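Local coordinates for protein phosphoribosylaminoimidazole-succinocarboxamide synthase (Thermotoga maritima, PDB 1KUT) that joins L-aspartate to the carboxylate of an aminoimidazole ribonucleotide at the expense of ATP, forming SAICAR in de novo purine biosynthesis, at residues S41-T46 and E186-T191; G58-L63 and D178-L183; V85-K90 and E112-D117; E146-I151 and Y171-D176. One frame throughout, in Å; residues are numbered along the deposited sequence.

Following the chain from the N terminus, helix 39-55 supplies residues 41-46 to contact 1, and residues 58-63, leading into strand 63-67, enter contact 2. The partners of both come more than a hundred residues later, so contact 1 closes the widest loop and contact 2 lies within it. Inside both, contact 3 closes first, pairing strands 78-87 and 105-115; contact 4 follows in series, setting helix 138-160 against strand 164-175. Then 178-183 completes contact 2 and 186-191 completes contact 1. The two outer contacts join the N-terminal part to the later curled sheet, whereas contacts 3 and 4 build that sheet and its helix layer, linked by the Lys116-Glu172 salt bridge.

Contact 1 (S41-T46 and E186-T191); sequences SICAET and EISPDT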
loop_
_atom_site.group_PDB
_atom_site.type_symbol
_atom_site.label_atom_id
_atom_site.label_comp_id
_atom_site.label_asym_id
_atom_site.label_seq_id
_atom_site.Cartn_x
_atom_site.Cartn_y
_atom_site.Cartn_z
ATOM N N SER B 41 -0.974 13.341 -30.853
ATOM C CA SER B 41 -0.288 12.675 -31.958
ATOM C C SER B 41 1.097 12.226 -31.519
ATOM O O SER B 41 1.579 11.159 -31.901
ATOM C CB SER B 41 -0.162 13.646 -33.128
ATOM O OG SER B 41 -1.389 14.348 -33.304
ATOM N N ILE B 42 1.730 13.064 -30.708
ATOM C CA ILE B 42 3.063 12.801 -30.190
ATOM C C ILE B 42 3.048 11.563 -29.298
ATOM O O ILE B 42 3.855 10.658 -29.472
ATOM C CB ILE B 42 3.581 14.042 -29.393
ATOM C CG1 ILE B 42 4.174 15.058 -30.376
ATOM C CG2 ILE B 42 4.584 13.629 -28.331
ATOM C CD1 ILE B 42 4.675 16.335 -29.735
ATOM N N CYS B 43 2.110 11.523 -28.358
ATOM C CA CYS B 43 2.017 10.399 -27.435
ATOM C C CYS B 43 1.586 9.106 -28.137
ATOM O O CYS B 43 2.104 8.029 -27.842
ATOM C CB CYS B 43 1.062 10.751 -26.284
ATOM S SG CYS B 43 1.762 11.988 -25.101
ATOM N N ALA B 44 0.656 9.216 -29.078
ATOM C CA ALA B 44 0.193 8.050 -29.811
ATOM C C ALA B 44 1.382 7.400 -30.495
ATOM O O ALA B 44 1.595 6.193 -30.374
ATOM C CB ALA B 44 -0.864 8.453 -30.854
ATOM N N GLU B 45 2.176 8.198 -31.197
ATOM C CA GLU B 45 3.327 7.637 -31.894
ATOM C C GLU B 45 4.449 7.104 -30.996
ATOM O O GLU B 45 5.028 6.062 -31.295
ATOM C CB GLU B 45 3.893 8.646 -32.889
ATOM C CG GLU B 45 5.063 8.115 -33.679
ATOM C CD GLU B 45 5.598 9.135 -34.665
ATOM O OE1 GLU B 45 6.611 8.826 -35.344
ATOM O OE2 GLU B 45 4.998 10.244 -34.760
ATOM N N THR B 46 4.784 7.784 -29.903
ATOM C CA THR B 46 5.849 7.235 -29.071
ATOM C C THR B 46 5.328 5.962 -28.388
ATOM O O THR B 46 6.081 5.034 -28.147
ATOM C CB THR B 46 6.425 8.279 -28.051
ATOM O OG1 THR B 46 5.885 8.072 -26.747
ATOM C CG2 THR B 46 6.127 9.688 -28.510
ATOM N N GLU B 186 -0.970 3.310 -22.335
ATOM C CA GLU B 186 0.035 3.906 -23.209
ATOM C C GLU B 186 1.446 3.900 -22.612
ATOM O O GLU B 186 1.692 3.305 -21.555
ATOM C CB GLU B 186 -0.372 5.348 -23.535
ATOM C CG GLU B 186 -0.284 6.330 -22.346
ATOM C CD GLU B 186 -0.705 7.766 -22.707
ATOM O OE1 GLU B 186 -1.924 8.065 -22.716
ATOM O OE2 GLU B 186 0.183 8.598 -22.995
ATOM N N ILE B 187 2.368 4.562 -23.308
ATOM C CA ILE B 187 3.743 4.677 -22.859
ATOM C C ILE B 187 4.307 5.974 -23.416
ATOM O O ILE B 187 4.845 6.008 -24.525
ATOM C CB ILE B 187 4.626 3.516 -23.348
ATOM C CG1 ILE B 187 4.060 2.172 -22.904
ATOM C CG2 ILE B 187 5.996 3.650 -22.738
ATOM C CD1 ILE B 187 4.932 0.990 -23.324
ATOM N N SER B 188 4.197 7.049 -22.643
ATOM C CA SER B 188 4.693 8.337 -23.101
ATOM C C SER B 188 5.095 9.169 -21.907
ATOM O O SER B 188 5.011 8.704 -20.774
ATOM C CB SER B 188 3.593 9.061 -23.872
ATOM O OG SER B 188 2.517 9.376 -22.993
ATOM N N PRO B 189 5.553 10.415 -22.147
ATOM C CA PRO B 189 5.953 11.285 -21.038
ATOM C C PRO B 189 4.857 11.393 -19.999
ATOM O O PRO B 189 5.115 11.743 -18.850
ATOM C CB PRO B 189 6.263 12.606 -21.736
ATOM C CG PRO B 189 6.929 12.118 -23.009
ATOM C CD PRO B 189 5.974 10.993 -23.438
ATOM N N ASP B 190 3.625 11.086 -20.393
ATOM C CA ASP B 190 2.519 11.133 -19.440
ATOM C C ASP B 190 2.587 9.978 -18.421
ATOM O O ASP B 190 2.019 10.077 -17.339
ATOM C CB ASP B 190 1.173 11.038 -20.164
ATOM C CG ASP B 190 0.719 12.355 -20.756
ATOM O OD1 ASP B 190 -0.443 12.422 -21.200
ATOM O OD2 ASP B 190 1.504 13.318 -20.789
ATOM N N THR B 191 3.282 8.890 -18.755
ATOM C CA THR B 191 3.333 7.727 -17.865
ATOM C C THR B 191 4.690 7.345 -17.325
ATOM O O THR B 191 4.817 6.353 -16.596
ATOM C CB THR B 191 2.741 6.458 -18.557
ATOM O OG1 THR B 191 3.435 6.214 -19.787
ATOM C CG2 THR B 191 1.268 6.646 -18.864
#
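Flat groups touch sparingly across this contact: the carboxylate of Glu186 presents OE2 to the helix at 4.0 Å from Cys43 CB, and the carboxylate carbon CG of Asp190 lies 4.5 Å from Cys43 SG. The setting is a helix-on-loop packing in the SAICAR synthetase fold, where helix 39-55 leans on the connection between strands 181-183 and 192-196. That connection is itself ordered by a tight turn: the Thr191 N to Ser188 O bond is 2.7 Å, and Pro189 and Asp190 have the helical backbone angles of a type I turn. A second bond, 3.1 Å from Ser188 N to Thr191 OG1, braces the same turn from the side chain.

Ser188 turns its CB toward the helix. Its OG sits between the backbone N and the carbonyl carbon (chi1 65°), which brings it alongside Cys43 SG at 3.4 Å; it also donates to Glu186 OE2 at 2.5 Å, a length so short that its exact value is doubtful. The other oxygen of that buried carboxylate, OE1, forms a salt bridge with Lys8. Asp190 is likewise held from outside, by Lys39 and Tyr217. One turn further along the helix, Thr47 OG1 bonds to both Cys43 O and Ile187 N. Directly between the two segments, the bond that can be assigned is weak: Thr46 OG1 donates to Ile187 O over 3.2 Å, with Ser188 CB also near that hydroxyl.

Contact 2 (G58-L63 and D178-L183); sequences GIKTHL and DGNVVL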
loop_
_atom_site.group_PDB
_atom_site.type_symbol
_atom_site.label_atom_id
_atom_site.label_comp_id
_atom_site.label_asym_id
_atom_site.label_seq_id
_atom_site.Cartn_x
_atom_site.Cartn_y
_atom_site.Cartn_z
ATOM N N GLY B 58 8.314 -10.360 -27.355
ATOM C CA GLY B 58 7.498 -11.394 -26.728
ATOM C C GLY B 58 6.490 -10.861 -25.731
ATOM O O GLY B 58 5.474 -11.491 -25.427
ATOM N N ILE B 59 6.789 -9.685 -25.204
ATOM C CA ILE B 59 5.920 -9.047 -24.244
ATOM C C ILE B 59 4.614 -8.773 -24.963
ATOM O O ILE B 59 4.605 -8.216 -26.066
ATOM C CB ILE B 59 6.586 -7.751 -23.750
ATOM C CG1 ILE B 59 7.823 -8.133 -22.927
ATOM C CG2 ILE B 59 5.587 -6.896 -22.969
ATOM C CD1 ILE B 59 8.783 -6.998 -22.619
ATOM N N LYS B 60 3.512 -9.186 -24.347
ATOM C CA LYS B 60 2.190 -8.995 -24.931
ATOM C C LYS B 60 1.659 -7.605 -24.627
ATOM O O LYS B 60 1.580 -7.213 -23.456
ATOM C CB LYS B 60 1.192 -10.024 -24.371
ATOM C CG LYS B 60 1.554 -11.486 -24.623
ATOM C CD LYS B 60 0.486 -12.423 -24.067
ATOM C CE LYS B 60 0.740 -13.868 -24.500
ATOM N NZ LYS B 60 2.077 -14.364 -24.055
ATOM N N THR B 61 1.305 -6.862 -25.676
ATOM C CA THR B 61 0.743 -5.525 -25.518
ATOM C C THR B 61 -0.473 -5.490 -26.440
ATOM O O THR B 61 -0.598 -6.329 -27.338
ATOM C CB THR B 61 1.749 -4.408 -25.903
ATOM O OG1 THR B 61 1.779 -4.237 -27.320
ATOM C CG2 THR B 61 3.152 -4.771 -25.427
ATOM N N HIS B 62 -1.370 -4.532 -26.224
ATOM C CA HIS B 62 -2.584 -4.457 -27.025
ATOM C C HIS B 62 -2.474 -3.731 -28.369
ATOM O O HIS B 62 -3.457 -3.656 -29.109
ATOM C CB HIS B 62 -3.735 -3.872 -26.160
ATOM C CG HIS B 62 -3.647 -2.393 -25.898
ATOM N ND1 HIS B 62 -2.462 -1.684 -25.936
ATOM C CD2 HIS B 62 -4.606 -1.501 -25.542
ATOM C CE1 HIS B 62 -2.693 -0.421 -25.617
ATOM N NE2 HIS B 62 -3.987 -0.287 -25.372
ATOM N N LEU B 63 -1.286 -3.219 -28.704
ATOM C CA LEU B 63 -1.119 -2.510 -29.973
ATOM C C LEU B 63 -1.188 -3.398 -31.210
ATOM O O LEU B 63 -0.453 -4.387 -31.329
ATOM C CB LEU B 63 0.217 -1.753 -30.024
ATOM C CG LEU B 63 0.632 -1.188 -31.403
ATOM C CD1 LEU B 63 -0.348 -0.082 -31.829
ATOM C CD2 LEU B 63 2.070 -0.629 -31.362
ATOM N N ASP B 178 -8.278 -14.617 -24.331
ATOM C CA ASP B 178 -7.800 -15.890 -23.799
ATOM C C ASP B 178 -7.343 -15.827 -22.344
ATOM O O ASP B 178 -6.779 -16.792 -21.829
ATOM C CB ASP B 178 -6.655 -16.435 -24.655
ATOM C CG ASP B 178 -7.141 -16.999 -25.974
ATOM O OD1 ASP B 178 -7.406 -16.201 -26.905
ATOM O OD2 ASP B 178 -7.271 -18.246 -26.062
ATOM N N GLY B 179 -7.579 -14.693 -21.687
ATOM C CA GLY B 179 -7.187 -14.550 -20.295
ATOM C C GLY B 179 -5.729 -14.186 -20.078
ATOM O O GLY B 179 -5.231 -14.230 -18.949
ATOM N N ASN B 180 -5.023 -13.833 -21.145
ATOM C CA ASN B 180 -3.629 -13.458 -20.986
ATOM C C ASN B 180 -3.538 -12.045 -20.422
ATOM O O ASN B 180 -4.387 -11.196 -20.710
ATOM C CB ASN B 180 -2.896 -13.521 -22.335
ATOM C CG ASN B 180 -2.578 -14.947 -22.769
ATOM O OD1 ASN B 180 -1.737 -15.617 -22.166
ATOM N ND2 ASN B 180 -3.251 -15.414 -23.816
ATOM N N VAL B 181 -2.532 -11.811 -19.586
ATOM C CA VAL B 181 -2.300 -10.488 -19.031
ATOM C C VAL B 181 -1.609 -9.740 -20.180
ATOM O O VAL B 181 -0.628 -10.224 -20.763
ATOM C CB VAL B 181 -1.390 -10.557 -17.761
ATOM C CG1 VAL B 181 -0.912 -9.169 -17.356
ATOM C CG2 VAL B 181 -2.181 -11.174 -16.604
ATOM N N VAL B 182 -2.159 -8.578 -20.529
ATOM C CA VAL B 182 -1.636 -7.770 -21.628
ATOM C C VAL B 182 -1.493 -6.308 -21.210
ATOM O O VAL B 182 -2.342 -5.773 -20.487
ATOM C CB VAL B 182 -2.593 -7.826 -22.834
ATOM C CG1 VAL B 182 -2.017 -7.055 -24.007
ATOM C CG2 VAL B 182 -2.856 -9.284 -23.218
ATOM N N LEU B 183 -0.416 -5.674 -21.672
ATOM C CA LEU B 183 -0.156 -4.276 -21.378
ATOM C C LEU B 183 -1.130 -3.428 -22.189
ATOM O O LEU B 183 -1.194 -3.530 -23.409
ATOM C CB LEU B 183 1.283 -3.904 -21.759
ATOM C CG LEU B 183 1.638 -2.435 -21.465
ATOM C CD1 LEU B 183 1.925 -2.270 -19.974
ATOM C CD2 LEU B 183 2.845 -2.003 -22.284
#
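Lys60 meets the other segment first, by its backbone and by its aliphatic chain. Its O accepts from Leu183 N at 3.1 Å, a bond that is straight at the hydrogen (179°) although the donor is tilted 27° from the carbonyl plane. The side chain sets out beside the backbone N, crosses Asn180 at a slant, and places CE 3.8 Å from Asn180 OD1; this is a contact of methylenes with the amide at the exposed margin.

Thr61 follows, bridged to Leu183. Its CA approaches Leu183 O at 3.5 Å in a CA-H...O contact, and its CG2 lies side by side with the Leu183 CD2 methyl, both side chains pointing the same way. The hydroxyl is engaged elsewhere, with Ser55 OG. The peptide between Thr61 and His62 is covered by one methyl of Val182: CG1, turned anti to its own backbone N (chi1 -177°), comes within 3.3 Å of Thr61 C, which is close packing against the main chain.

At His62 the backbone N donates to Leu183 O at 3.0 Å, the donor standing almost in line with the C=O bond. The ring nitrogen ND1 is 3.4 Å from that same oxygen, but its angle is too poor for a bond. Leu183 N bonds to the residue before Thr61 and Leu183 O to the residue after it, the pattern of a parallel bridge; no second bridge follows. Here that single bridge connects the loop leading into strand 63-67 of the five-stranded antiparallel sheet with strand 181-183 of the curled sheet, a junction between the two sheets of the SAICAR synthetase fold.

Contact 3 (V85-K90 and E112-D117); sequences VVRLKK and EFFIKD
Main-chain bonding joins Val85 and Glu112 as an antiparallel hydrogen-bonded pair: Val85 N donates to Glu112 O at 2.9 Å and Glu112 N returns a bond of 2.8 Å to Val85 O, both donors lying in the carbonyl planes. This is the antiparallel pairing of neighbouring strands 78-87 and 105-115 in the curled sheet.

The ionic part lies between Arg87 and Glu112. Arg87, extended from CG to NE, grips the acid side-on with two nitrogens that share one oxygen: NE is 2.6 Å and NH2 2.8 Å from Glu112 OE1. The oxygen sits practically in the guanidinium plane. The carboxylate plane is turned 69° from the guanidinium plane; NE meets OE1 from above the carboxylate, 40° out of its plane, whereas NH2 meets it nearly along its C-O axis. The second oxygen, OE2, forms a salt bridge with Arg97.

The apolar contact is made by Val85 CG2, which touches the Phe114 ring at 4.0 Å from CD2. Within 85-90, the other methyl, Val85 CG1, covers the middle of one face of the Arg87 guanidinium, 3.9 Å above its plane. Met124 packs on Phe114, and His129 of the second subunit packs on Glu112, which brings this site close to the dimer interface.

With OE1 accepting twice from Arg87 and OE2 paired with Arg97, the carboxylate would be expected to stay ionised, and its charge lies between two arginines whose NH2 groups come close together.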
loop_
_atom_site.group_PDB
_atom_site.type_symbol
_atom_site.label_atom_id
_atom_site.label_comp_id
_atom_site.label_asym_id
_atom_site.label_seq_id
_atom_site.Cartn_x
_atom_site.Cartn_y
_atom_site.Cartn_z
ATOM N N VAL B 85 3.009 0.727 -10.866
ATOM C CA VAL B 85 4.158 1.595 -10.977
ATOM C C VAL B 85 5.456 0.889 -10.632
ATOM O O VAL B 85 5.541 0.170 -9.629
ATOM C CB VAL B 85 3.990 2.805 -10.037
ATOM C CG1 VAL B 85 5.200 3.727 -10.131
ATOM C CG2 VAL B 85 2.706 3.553 -10.386
ATOM N N VAL B 86 6.468 1.083 -11.475
ATOM C CA VAL B 86 7.767 0.503 -11.214
ATOM C C VAL B 86 8.720 1.665 -10.985
ATOM O O VAL B 86 8.771 2.618 -11.786
ATOM C CB VAL B 86 8.266 -0.348 -12.390
ATOM C CG1 VAL B 86 9.629 -0.931 -12.058
ATOM C CG2 VAL B 86 7.286 -1.475 -12.668
ATOM N N ARG B 87 9.461 1.616 -9.886
ATOM C CA ARG B 87 10.399 2.683 -9.601
ATOM C C ARG B 87 11.814 2.153 -9.664
ATOM O O ARG B 87 12.109 1.088 -9.128
ATOM C CB ARG B 87 10.137 3.274 -8.215
ATOM C CG ARG B 87 8.766 3.915 -8.084
ATOM C CD ARG B 87 8.472 4.288 -6.658
ATOM N NE ARG B 87 7.062 4.628 -6.497
ATOM C CZ ARG B 87 6.499 5.747 -6.941
ATOM N NH1 ARG B 87 7.228 6.654 -7.574
ATOM N NH2 ARG B 87 5.199 5.949 -6.758
ATOM N N LEU B 88 12.675 2.906 -10.345
ATOM C CA LEU B 88 14.074 2.568 -10.488
ATOM C C LEU B 88 14.857 3.581 -9.665
ATOM O O LEU B 88 15.953 3.296 -9.183
ATOM C CB LEU B 88 14.488 2.668 -11.961
ATOM C CG LEU B 88 14.617 1.380 -12.781
ATOM C CD1 LEU B 88 13.515 0.428 -12.446
ATOM C CD2 LEU B 88 14.602 1.724 -14.260
ATOM N N LYS B 89 14.285 4.769 -9.516
ATOM C CA LYS B 89 14.914 5.834 -8.755
ATOM C C LYS B 89 13.870 6.507 -7.891
ATOM O O LYS B 89 12.693 6.553 -8.251
ATOM C CB LYS B 89 15.550 6.869 -9.680
ATOM C CG LYS B 89 16.680 6.329 -10.557
ATOM C CD LYS B 89 17.447 7.460 -11.223
ATOM C CE LYS B 89 18.486 6.935 -12.216
ATOM N NZ LYS B 89 19.395 5.906 -11.634
ATOM N N LYS B 90 14.307 7.026 -6.750
ATOM C CA LYS B 90 13.407 7.685 -5.812
ATOM C C LYS B 90 12.894 8.995 -6.379
ATOM O O LYS B 90 13.676 9.895 -6.667
ATOM C CB LYS B 90 14.125 7.972 -4.490
ATOM C CG LYS B 90 14.679 6.762 -3.763
ATOM C CD LYS B 90 15.386 7.216 -2.485
ATOM C CE LYS B 90 16.073 6.065 -1.751
ATOM N NZ LYS B 90 16.981 6.567 -0.660
ATOM N N GLU B 112 4.750 -1.049 -7.294
ATOM C CA GLU B 112 3.657 -0.619 -6.421
ATOM C C GLU B 112 2.312 -0.680 -7.146
ATOM O O GLU B 112 2.215 -0.310 -8.320
ATOM C CB GLU B 112 3.839 0.838 -5.985
ATOM C CG GLU B 112 5.009 1.143 -5.077
ATOM C CD GLU B 112 4.921 2.554 -4.479
ATOM O OE1 GLU B 112 5.092 3.559 -5.214
ATOM O OE2 GLU B 112 4.665 2.654 -3.263
ATOM N N PHE B 113 1.266 -1.112 -6.450
ATOM C CA PHE B 113 -0.056 -1.138 -7.062
ATOM C C PHE B 113 -0.934 -0.034 -6.487
ATOM O O PHE B 113 -0.880 0.287 -5.304
ATOM C CB PHE B 113 -0.757 -2.479 -6.852
ATOM C CG PHE B 113 -0.169 -3.607 -7.639
ATOM C CD1 PHE B 113 0.977 -4.265 -7.193
ATOM C CD2 PHE B 113 -0.767 -4.028 -8.832
ATOM C CE1 PHE B 113 1.518 -5.329 -7.923
ATOM C CE2 PHE B 113 -0.229 -5.093 -9.567
ATOM C CZ PHE B 113 0.914 -5.744 -9.113
ATOM N N PHE B 114 -1.757 0.539 -7.349
ATOM C CA PHE B 114 -2.681 1.591 -6.967
ATOM C C PHE B 114 -4.028 1.301 -7.606
ATOM O O PHE B 114 -4.124 1.061 -8.812
ATOM C CB PHE B 114 -2.192 2.941 -7.475
ATOM C CG PHE B 114 -0.986 3.448 -6.767
ATOM C CD1 PHE B 114 -1.118 4.241 -5.629
ATOM C CD2 PHE B 114 0.293 3.146 -7.241
ATOM C CE1 PHE B 114 0.008 4.735 -4.971
ATOM C CE2 PHE B 114 1.431 3.632 -6.587
ATOM C CZ PHE B 114 1.289 4.432 -5.452
ATOM N N ILE B 115 -5.072 1.307 -6.799
ATOM C CA ILE B 115 -6.393 1.090 -7.336
ATOM C C ILE B 115 -6.736 2.351 -8.100
ATOM O O ILE B 115 -6.742 3.448 -7.529
ATOM C CB ILE B 115 -7.417 0.888 -6.217
ATOM C CG1 ILE B 115 -7.199 -0.495 -5.600
ATOM C CG2 ILE B 115 -8.861 1.058 -6.765
ATOM C CD1 ILE B 115 -8.254 -0.875 -4.587
ATOM N N LYS B 116 -7.006 2.226 -9.394
ATOM C CA LYS B 116 -7.353 3.437 -10.115
ATOM C C LYS B 116 -8.794 3.801 -9.726
ATOM O O LYS B 116 -9.757 3.092 -10.037
ATOM C CB LYS B 116 -7.147 3.268 -11.635
ATOM C CG LYS B 116 -8.223 2.566 -12.414
ATOM C CD LYS B 116 -7.825 2.451 -13.902
ATOM C CE LYS B 116 -7.636 3.813 -14.614
ATOM N NZ LYS B 116 -6.371 4.544 -14.275
ATOM N N ASP B 117 -8.908 4.899 -8.988
ATOM C CA ASP B 117 -10.181 5.398 -8.490
ATOM C C ASP B 117 -9.987 6.881 -8.188
ATOM O O ASP B 117 -9.630 7.259 -7.064
ATOM C CB ASP B 117 -10.561 4.640 -7.212
ATOM C CG ASP B 117 -11.859 5.132 -6.591
ATOM O OD1 ASP B 117 -12.305 4.513 -5.599
ATOM O OD2 ASP B 117 -12.435 6.130 -7.082
#

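Contact 4 (E146-I151 and Y171-D176); sequences EAAVKI and YEFGLD
Helix 138-160 packs on the curled antiparallel sheet here, with Ala147, Ala148 and Ile151 facing the rings of Tyr171 and Phe173. Ala147 CB stands 3.5 Å from Phe173 CE2. Ala148 touches both rings: CB is 3.9 Å from Tyr171 CD2 and 4.3 Å from Phe173 CZ, and its carbonyl O approaches Tyr171 CE2 at 3.5 Å.

This is alpha-on-beta packing in which the two rings span the 11.7 Å between the helix and strand segment axes. Tyr171 and Phe173, two positions apart on strand 164-175, both direct their side chains at the helix, while the axes of the short segments 146-151 and 173-175 run 129° apart. On the sheet side Val86 of the neighbouring strand packs against both Ala148 and Tyr171, while Leu183 touches Tyr171 from strand 181-183.

Ile151 sends its two branches to different rings. Its side chain and that of Tyr171 run past each other in opposite directions, and CG2, anti to the backbone N, reaches CE1 at 3.5 Å and OH at 3.2 Å; CD1, on the other branch, comes to 4.4 Å from Phe173 CE2. The Tyr171 hydroxyl is hydrogen-bonded to Thr152 OG1, and the same threonine oxygen also bonds to Ala148 O.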
loop_
_atom_site.group_PDB
_atom_site.type_symbol
_atom_site.label_atom_id
_atom_site.label_comp_id
_atom_site.label_asym_id
_atom_site.label_seq_id
_atom_site.Cartn_x
_atom_site.Cartn_y
_atom_site.Cartn_z
ATOM N N GLU B 146 5.724 -9.314 -12.724
ATOM C CA GLU B 146 6.809 -9.844 -13.560
ATOM C C GLU B 146 6.858 -9.120 -14.899
ATOM O O GLU B 146 7.926 -8.782 -15.410
ATOM C CB GLU B 146 6.620 -11.352 -13.816
ATOM C CG GLU B 146 6.458 -12.216 -12.560
ATOM C CD GLU B 146 6.198 -13.701 -12.885
ATOM O OE1 GLU B 146 7.138 -14.391 -13.365
ATOM O OE2 GLU B 146 5.048 -14.173 -12.663
ATOM N N ALA B 147 5.687 -8.891 -15.469
ATOM C CA ALA B 147 5.614 -8.205 -16.735
ATOM C C ALA B 147 6.134 -6.776 -16.548
ATOM O O ALA B 147 7.025 -6.322 -17.281
ATOM C CB ALA B 147 4.181 -8.202 -17.226
ATOM N N ALA B 148 5.588 -6.075 -15.557
ATOM C CA ALA B 148 5.995 -4.700 -15.280
ATOM C C ALA B 148 7.512 -4.534 -15.209
ATOM O O ALA B 148 8.071 -3.660 -15.881
ATOM C CB ALA B 148 5.356 -4.217 -13.993
ATOM N N VAL B 149 8.185 -5.349 -14.391
ATOM C CA VAL B 149 9.641 -5.262 -14.283
ATOM C C VAL B 149 10.319 -5.621 -15.613
ATOM O O VAL B 149 11.216 -4.914 -16.073
ATOM C CB VAL B 149 10.169 -6.169 -13.147
ATOM C CG1 VAL B 149 11.690 -6.305 -13.228
ATOM C CG2 VAL B 149 9.785 -5.563 -11.802
ATOM N N LYS B 150 9.892 -6.713 -16.236
ATOM C CA LYS B 150 10.461 -7.109 -17.521
ATOM C C LYS B 150 10.430 -5.908 -18.477
ATOM O O LYS B 150 11.454 -5.493 -19.021
ATOM C CB LYS B 150 9.635 -8.244 -18.125
ATOM C CG LYS B 150 10.118 -8.719 -19.491
ATOM C CD LYS B 150 10.928 -9.992 -19.376
ATOM C CE LYS B 150 10.101 -11.051 -18.677
ATOM N NZ LYS B 150 8.736 -11.081 -19.289
ATOM N N ILE B 151 9.237 -5.364 -18.671
ATOM C CA ILE B 151 9.039 -4.222 -19.552
ATOM C C ILE B 151 9.898 -3.045 -19.122
ATOM O O ILE B 151 10.530 -2.392 -19.942
ATOM C CB ILE B 151 7.562 -3.775 -19.539
ATOM C CG1 ILE B 151 6.685 -4.842 -20.185
ATOM C CG2 ILE B 151 7.397 -2.454 -20.280
ATOM C CD1 ILE B 151 5.197 -4.579 -19.999
ATOM N N TYR B 171 2.151 1.484 -15.449
ATOM C CA TYR B 171 1.496 0.618 -16.440
ATOM C C TYR B 171 0.056 0.309 -16.036
ATOM O O TYR B 171 -0.383 0.613 -14.923
ATOM C CB TYR B 171 2.225 -0.723 -16.567
ATOM C CG TYR B 171 3.703 -0.613 -16.909
ATOM C CD1 TYR B 171 4.121 -0.212 -18.180
ATOM C CD2 TYR B 171 4.678 -0.909 -15.957
ATOM C CE1 TYR B 171 5.472 -0.110 -18.489
ATOM C CE2 TYR B 171 6.034 -0.813 -16.256
ATOM C CZ TYR B 171 6.418 -0.418 -17.519
ATOM O OH TYR B 171 7.746 -0.362 -17.830
ATOM N N GLU B 172 -0.663 -0.300 -16.971
ATOM C CA GLU B 172 -2.036 -0.753 -16.792
ATOM C C GLU B 172 -2.164 -1.998 -17.662
ATOM O O GLU B 172 -1.768 -1.997 -18.828
ATOM C CB GLU B 172 -3.044 0.328 -17.197
ATOM C CG GLU B 172 -3.251 1.393 -16.104
ATOM C CD GLU B 172 -4.254 2.479 -16.489
ATOM O OE1 GLU B 172 -5.215 2.179 -17.237
ATOM O OE2 GLU B 172 -4.090 3.634 -16.025
ATOM N N PHE B 173 -2.682 -3.068 -17.069
ATOM C CA PHE B 173 -2.836 -4.341 -17.759
ATOM C C PHE B 173 -4.285 -4.781 -17.878
ATOM O O PHE B 173 -5.174 -4.277 -17.164
ATOM C CB PHE B 173 -2.068 -5.443 -17.038
ATOM C CG PHE B 173 -0.577 -5.240 -17.004
ATOM C CD1 PHE B 173 0.003 -4.390 -16.060
ATOM C CD2 PHE B 173 0.249 -5.946 -17.872
ATOM C CE1 PHE B 173 1.380 -4.245 -15.973
ATOM C CE2 PHE B 173 1.625 -5.814 -17.802
ATOM C CZ PHE B 173 2.197 -4.950 -16.835
ATOM N N GLY B 174 -4.506 -5.748 -18.767
ATOM C CA GLY B 174 -5.837 -6.274 -18.988
ATOM C C GLY B 174 -5.759 -7.711 -19.457
ATOM O O GLY B 174 -4.668 -8.257 -19.649
ATOM N N LEU B 175 -6.920 -8.332 -19.628
ATOM C CA LEU B 175 -6.987 -9.716 -20.086
ATOM C C LEU B 175 -7.555 -9.742 -21.497
ATOM O O LEU B 175 -8.580 -9.121 -21.763
ATOM C CB LEU B 175 -7.885 -10.537 -19.147
ATOM C CG LEU B 175 -7.302 -11.290 -17.936
ATOM C CD1 LEU B 175 -5.890 -10.855 -17.638
ATOM C CD2 LEU B 175 -8.197 -11.066 -16.728
ATOM N N ASP B 176 -6.882 -10.428 -22.413
ATOM C CA ASP B 176 -7.413 -10.515 -23.772
ATOM C C ASP B 176 -8.504 -11.596 -23.800
ATOM O O ASP B 176 -8.975 -12.016 -22.746
ATOM C CB ASP B 176 -6.307 -10.829 -24.794
ATOM C CG ASP B 176 -5.469 -12.036 -24.413
ATOM O OD1 ASP B 176 -6.000 -12.977 -23.778
ATOM O OD2 ASP B 176 -4.268 -12.048 -24.769
#